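Local coordinates for capsular polysaccharide biosynthesis protein (Vibrio cholerae, PDB 1XPJ) that is of unknown function but is probably a hydrolase of the haloacid dehalogenase type, perhaps serving capsular polysaccharide biosynthesis, at residues P67-W72 and I83-P88; V6-T11 and E71-H76. All blocks are in the same frame, centred on the assembly; numbering follows the deposited sequence. Where two conformers were deposited one is given.

Interaction 1 of 2, residues P67-W72 and I83-P88; sequences PIITEW and ILVGKP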
loop_
_atom_site.group_PDB
_atom_site.type_symbol
_atom_site.label_atom_id
_atom_site.label_comp_id
_atom_site.label_asym_id
_atom_site.label_seq_id
_atom_site.Cartn_x
_atom_site.Cartn_y
_atom_site.Cartn_z
ATOM N N PRO A 67 14.174 -9.578 4.270
ATOM C CA PRO A 67 15.533 -10.138 4.189
ATOM C C PRO A 67 15.580 -11.641 3.910
ATOM O O PRO A 67 16.326 -12.039 3.019
ATOM C CB PRO A 67 16.143 -9.818 5.562
ATOM C CG PRO A 67 15.408 -8.590 6.001
ATOM C CD PRO A 67 14.000 -8.755 5.482
ATOM N N ILE A 68 14.786 -12.441 4.617
ATOM C CA ILE A 68 14.791 -13.897 4.459
ATOM C C ILE A 68 14.235 -14.347 3.120
ATOM O O ILE A 68 14.704 -15.341 2.570
ATOM C CB ILE A 68 14.058 -14.587 5.636
ATOM C CG1 ILE A 68 15.000 -14.684 6.829
ATOM C CG2 ILE A 68 13.558 -15.998 5.270
ATOM C CD1 ILE A 68 14.289 -14.813 8.160
ATOM N N ILE A 69 13.259 -13.608 2.587
ATOM C CA ILE A 69 12.753 -13.879 1.249
ATOM C C ILE A 69 13.855 -13.705 0.198
ATOM O O ILE A 69 14.097 -14.604 -0.613
ATOM C CB ILE A 69 11.551 -12.977 0.919
ATOM C CG1 ILE A 69 10.346 -13.334 1.792
ATOM C CG2 ILE A 69 11.214 -13.012 -0.601
ATOM C CD1 ILE A 69 9.235 -12.298 1.722
ATOM N N THR A 70 14.517 -12.553 0.207
ATOM C CA THR A 70 15.510 -12.262 -0.821
ATOM C C THR A 70 16.667 -13.243 -0.739
ATOM O O THR A 70 17.058 -13.830 -1.741
ATOM C CB THR A 70 15.993 -10.797 -0.731
ATOM O OG1 THR A 70 16.893 -10.641 0.370
ATOM C CG2 THR A 70 14.828 -9.860 -0.417
ATOM N N GLU A 71 17.189 -13.428 0.466
ATOM C CA GLU A 71 18.227 -14.423 0.719
ATOM C C GLU A 71 17.849 -15.790 0.126
ATOM O O GLU A 71 18.612 -16.391 -0.536
ATOM C CB GLU A 71 18.498 -14.527 2.233
ATOM C CG GLU A 71 19.611 -15.523 2.562
ATOM C CD GLU A 71 19.728 -15.794 4.050
ATOM O OE1 GLU A 71 18.855 -16.507 4.598
ATOM O OE2 GLU A 71 20.698 -15.295 4.661
ATOM N N TRP A 72 16.620 -16.246 0.384
ATOM C CA TRP A 72 16.148 -17.531 -0.115
ATOM C C TRP A 72 16.038 -17.563 -1.641
ATOM O O TRP A 72 16.471 -18.526 -2.285
ATOM C CB TRP A 72 14.813 -17.900 0.533
ATOM C CG TRP A 72 14.362 -19.292 0.246
ATOM C CD1 TRP A 72 14.602 -20.410 1.008
ATOM C CD2 TRP A 72 13.598 -19.736 -0.886
ATOM N NE1 TRP A 72 14.021 -21.513 0.428
ATOM C CE2 TRP A 72 13.398 -21.132 -0.737
ATOM C CE3 TRP A 72 13.038 -19.093 -2.010
ATOM C CZ2 TRP A 72 12.666 -21.895 -1.671
ATOM C CZ3 TRP A 72 12.312 -19.852 -2.934
ATOM C CH2 TRP A 72 12.134 -21.239 -2.758
ATOM N N ILE A 83 9.804 -7.574 -5.757
ATOM C CA ILE A 83 9.170 -8.254 -4.641
ATOM C C ILE A 83 8.127 -7.334 -4.007
ATOM O O ILE A 83 8.384 -6.147 -3.804
ATOM C CB ILE A 83 10.178 -8.709 -3.572
ATOM C CG1 ILE A 83 11.358 -9.446 -4.199
ATOM C CG2 ILE A 83 9.481 -9.602 -2.563
ATOM C CD1 ILE A 83 12.496 -9.711 -3.203
ATOM N N LEU A 84 6.959 -7.902 -3.709
ATOM C CA LEU A 84 5.832 -7.172 -3.170
ATOM C C LEU A 84 5.346 -7.955 -1.955
ATOM O O LEU A 84 5.029 -9.130 -2.071
ATOM C CB LEU A 84 4.715 -7.082 -4.222
ATOM C CG LEU A 84 4.869 -6.199 -5.487
ATOM C CD1 LEU A 84 3.572 -6.222 -6.287
ATOM C CD2 LEU A 84 5.244 -4.745 -5.162
ATOM N N VAL A 85 5.312 -7.310 -0.793
ATOM C CA VAL A 85 4.802 -7.953 0.410
ATOM C C VAL A 85 3.465 -7.295 0.719
ATOM O O VAL A 85 3.098 -6.340 0.048
ATOM C CB VAL A 85 5.782 -7.832 1.597
ATOM C CG1 VAL A 85 6.939 -8.771 1.430
ATOM C CG2 VAL A 85 6.273 -6.378 1.771
ATOM N N GLY A 86 2.731 -7.815 1.706
ATOM C CA GLY A 86 1.478 -7.204 2.109
ATOM C C GLY A 86 0.260 -7.647 1.300
ATOM O O GLY A 86 -0.798 -7.010 1.340
ATOM N N LYS A 87 0.406 -8.737 0.559
ATOM C CA LYS A 87 -0.714 -9.379 -0.128
ATOM C C LYS A 87 -1.756 -9.736 0.936
ATOM O O LYS A 87 -1.388 -10.177 2.035
ATOM C CB LYS A 87 -0.221 -10.662 -0.800
ATOM C CG LYS A 87 -1.131 -11.211 -1.881
ATOM C CD LYS A 87 -0.874 -12.700 -2.091
ATOM C CE LYS A 87 -1.687 -13.249 -3.244
ATOM N NZ LYS A 87 -1.147 -14.562 -3.684
ATOM N N PRO A 88 -3.041 -9.554 0.617
ATOM C CA PRO A 88 -4.134 -9.974 1.506
ATOM C C PRO A 88 -4.025 -11.461 1.854
ATOM O O PRO A 88 -3.855 -12.279 0.947
ATOM C CB PRO A 88 -5.390 -9.728 0.654
ATOM C CG PRO A 88 -4.985 -8.721 -0.348
ATOM C CD PRO A 88 -3.543 -8.946 -0.630
#

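Interaction 2 of 2, residues V6-T11 and E71-H76; sequences VDLDGT and EWLDKH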
loop_
_atom_site.group_PDB
_atom_site.type_symbol
_atom_site.label_atom_id
_atom_site.label_comp_id
_atom_site.label_asym_id
_atom_site.label_seq_id
_atom_site.Cartn_x
_atom_site.Cartn_y
_atom_site.Cartn_z
ATOM N N VAL A 6 3.716 -13.933 -9.095
ATOM C CA VAL A 6 3.989 -15.254 -8.539
ATOM C C VAL A 6 3.950 -15.255 -7.019
ATOM O O VAL A 6 4.711 -14.520 -6.358
ATOM C CB VAL A 6 5.390 -15.758 -8.962
ATOM C CG1 VAL A 6 5.567 -17.231 -8.591
ATOM C CG2 VAL A 6 5.630 -15.506 -10.465
ATOM N N ASP A 7 3.075 -16.091 -6.472
ATOM C CA ASP A 7 2.992 -16.318 -5.036
ATOM C C ASP A 7 4.292 -17.011 -4.580
ATOM O O ASP A 7 5.039 -17.554 -5.409
ATOM C CB ASP A 7 1.769 -17.188 -4.763
ATOM C CG ASP A 7 1.435 -17.316 -3.289
ATOM O OD1 ASP A 7 1.549 -16.337 -2.532
ATOM O OD2 ASP A 7 1.016 -18.390 -2.799
ATOM N N LEU A 8 4.581 -16.993 -3.278
ATOM C CA LEU A 8 5.850 -17.537 -2.821
ATOM C C LEU A 8 5.670 -18.899 -2.156
ATOM O O LEU A 8 6.148 -19.895 -2.695
ATOM C CB LEU A 8 6.554 -16.532 -1.901
ATOM C CG LEU A 8 7.829 -16.877 -1.130
ATOM C CD1 LEU A 8 8.975 -17.283 -2.049
ATOM C CD2 LEU A 8 8.217 -15.649 -0.306
ATOM N N ASP A 9 4.984 -18.931 -1.006
ATOM C CA ASP A 9 4.790 -20.147 -0.228
ATOM C C ASP A 9 3.780 -21.093 -0.880
ATOM O O ASP A 9 2.610 -20.747 -1.050
ATOM C CB ASP A 9 4.337 -19.807 1.205
ATOM C CG ASP A 9 5.361 -18.968 1.969
ATOM O OD1 ASP A 9 6.505 -19.418 2.138
ATOM O OD2 ASP A 9 5.117 -17.843 2.443
ATOM N N GLY A 10 4.231 -22.291 -1.232
ATOM C CA GLY A 10 3.376 -23.266 -1.881
ATOM C C GLY A 10 3.473 -23.235 -3.397
ATOM O O GLY A 10 3.048 -24.179 -4.061
ATOM N N THR A 11 4.024 -22.150 -3.941
ATOM C CA THR A 11 4.180 -22.005 -5.387
ATOM C C THR A 11 5.637 -22.176 -5.741
ATOM O O THR A 11 5.976 -23.000 -6.586
ATOM C CB THR A 11 3.690 -20.610 -5.849
ATOM O OG1 THR A 11 2.266 -20.581 -5.791
ATOM C CG2 THR A 11 3.983 -20.365 -7.338
ATOM N N GLU A 71 17.189 -13.428 0.466
ATOM C CA GLU A 71 18.227 -14.423 0.719
ATOM C C GLU A 71 17.849 -15.790 0.126
ATOM O O GLU A 71 18.612 -16.391 -0.536
ATOM C CB GLU A 71 18.498 -14.527 2.233
ATOM C CG GLU A 71 19.611 -15.523 2.562
ATOM C CD GLU A 71 19.728 -15.794 4.050
ATOM O OE1 GLU A 71 18.855 -16.507 4.598
ATOM O OE2 GLU A 71 20.698 -15.295 4.661
ATOM N N TRP A 72 16.620 -16.246 0.384
ATOM C CA TRP A 72 16.148 -17.531 -0.115
ATOM C C TRP A 72 16.038 -17.563 -1.641
ATOM O O TRP A 72 16.471 -18.526 -2.285
ATOM C CB TRP A 72 14.813 -17.900 0.533
ATOM C CG TRP A 72 14.362 -19.292 0.246
ATOM C CD1 TRP A 72 14.602 -20.410 1.008
ATOM C CD2 TRP A 72 13.598 -19.736 -0.886
ATOM N NE1 TRP A 72 14.021 -21.513 0.428
ATOM C CE2 TRP A 72 13.398 -21.132 -0.737
ATOM C CE3 TRP A 72 13.038 -19.093 -2.010
ATOM C CZ2 TRP A 72 12.666 -21.895 -1.671
ATOM C CZ3 TRP A 72 12.312 -19.852 -2.934
ATOM C CH2 TRP A 72 12.134 -21.239 -2.758
ATOM N N LEU A 73 15.470 -16.508 -2.212
ATOM C CA LEU A 73 15.370 -16.383 -3.661
ATOM C C LEU A 73 16.755 -16.449 -4.305
ATOM O O LEU A 73 16.959 -17.235 -5.235
ATOM C CB LEU A 73 14.590 -15.109 -4.070
ATOM C CG LEU A 73 13.091 -15.075 -3.706
ATOM C CD1 LEU A 73 12.564 -13.665 -3.695
ATOM C CD2 LEU A 73 12.254 -15.906 -4.657
ATOM N N ASP A 74 17.704 -15.664 -3.784
ATOM C CA ASP A 74 19.105 -15.700 -4.260
ATOM C C ASP A 74 19.781 -17.069 -4.158
ATOM O O ASP A 74 20.448 -17.520 -5.102
ATOM C CB ASP A 74 19.963 -14.664 -3.525
ATOM C CG ASP A 74 19.527 -13.233 -3.809
ATOM O OD1 ASP A 74 18.808 -13.013 -4.806
ATOM O OD2 ASP A 74 19.855 -12.264 -3.090
ATOM N N LYS A 75 19.620 -17.710 -3.001
ATOM C CA LYS A 75 20.175 -19.036 -2.733
ATOM C C LYS A 75 19.737 -20.036 -3.807
ATOM O O LYS A 75 20.539 -20.843 -4.286
ATOM C CB LYS A 75 19.725 -19.508 -1.345
ATOM C CG LYS A 75 20.664 -20.522 -0.707
ATOM C CD LYS A 75 19.971 -21.857 -0.489
ATOM C CE LYS A 75 19.980 -22.258 0.987
ATOM N NZ LYS A 75 20.720 -23.529 1.212
ATOM N N HIS A 76 18.470 -19.949 -4.200
ATOM C CA HIS A 76 17.881 -20.925 -5.101
ATOM C C HIS A 76 17.809 -20.484 -6.559
ATOM O O HIS A 76 17.191 -21.158 -7.385
ATOM C CB HIS A 76 16.525 -21.359 -4.550
ATOM C CG HIS A 76 16.640 -22.096 -3.255
ATOM N ND1 HIS A 76 17.254 -23.327 -3.155
ATOM C CD2 HIS A 76 16.272 -21.758 -1.996
ATOM C CE1 HIS A 76 17.239 -23.725 -1.894
ATOM N NE2 HIS A 76 16.653 -22.789 -1.170
#

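Interaction 1 of 2, residues P67-W72 and I83-P88
Methyl groups alone carry the meeting of Thr70 and Ile69 with Ile83 and Val85; no ring, amide or carboxylate enters it, and so there are no faces or edges to assign. The shortest approach is Thr70 CG2 to Ile83 CD1, 3.6 Å, with the two side chains crossing at about a right angle. It holds for one of two modelled conformers of Thr70. In that conformer OG1 lies between the backbone N and the carbonyl carbon (chi1 76°), where it bonds Pro67 O at 3.0 Å. The donor is tilted 29° from that carbonyl's plane, and the same oxygen also takes the helical bond from Glu71 N. The OG1 bond is consistent with the rotation that brings CG2 to Ile83. The preceding residue, Ile69, reaches Ile83 CG2 with its own CG2 at 4.3 Å, and its CD1 extends along to Val85 CG1.

The axes of helix 67-72 and strand 83-85 approach to 10.7 Å at 149°, the nearly antiparallel helix-on-sheet packing of a beta-alpha-beta crossover leading from strand 42-47 to its parallel neighbour 82-85. Leu66 and Leu73 of the helix also touch Ile83, while Asn62 of the second subunit bonds Ile83 O. With no hydrogen bond across the segments and 142 Å² buried, cohesion here probably rests on dispersion and the exclusion of water.

Interaction 2 of 2, residues V6-T11 and E71-H76
Leu8 lays its CD1 obliquely against the six-membered ring of Trp72, 4.3 Å from CZ3, and the same methyl lies 4.4 Å from Leu73 CD2. Leu8 sits between the two aspartates of a DxDxT sequence, Asp7-Leu8-Asp9-Gly10-Thr11, which follows strand 3-6 and matches the haloacid dehalogenase signature loop; by analogy the aspartates would mark the active site, although this protein's activity is not established. Leu8 CG stands anti to the backbone N (chi1 173°), which extends the side chain so that its tip approaches helix 66-75 although its root does not point there. The backbones stay well apart, 9.6 Å between Leu8 CA and Leu73 CA. Leu8 is the sole residue of 6-11 in contact with 71-76, and the meeting is small in extent, with 78 Å² buried over both sides. Ile45 and Thr47 of strand 42-47 touch Leu8 as well, and so does Arg49, which also forms a salt bridge with Asp9 OD1.

Two further contacts hold the indole: NE1 is hydrogen-bonded to Val23 O, and His76, the first residue to leave helical backbone angles at the end of helix 66-75, lies against one face. The rings meet at about 55°, with His76 CD2 3.2 Å above the indole plane, offset toward the rim, and Trp72 CG in the plane of the imidazole at its edge.

In the fold
Interactions 1 and 2 use successive turns of helix 66-75, sharing Glu71 and Trp72, and their centres lie 8 Å apart. Two packing pairs join them: Ile69 CG1 to Leu8 CD2, 3.8 Å, and Ile83 CD1 to Leu73 CD1, 4.0 Å. The helix thus rests on both the DxDxT-like loop 6-11 and strand 82-85. Lys87 NZ stands 3.4 Å from Asp7 OD1, a long and weak ion pair in one modelled lysine conformer, which brings segment 83-88 beside the presumed active site; the same NZ is salt-bridged to Asp98 OD2 of the third subunit. A mercury ion lies about 13 Å from the Leu8 side chain, and a mercury site is seen at Cys90 and Gly91.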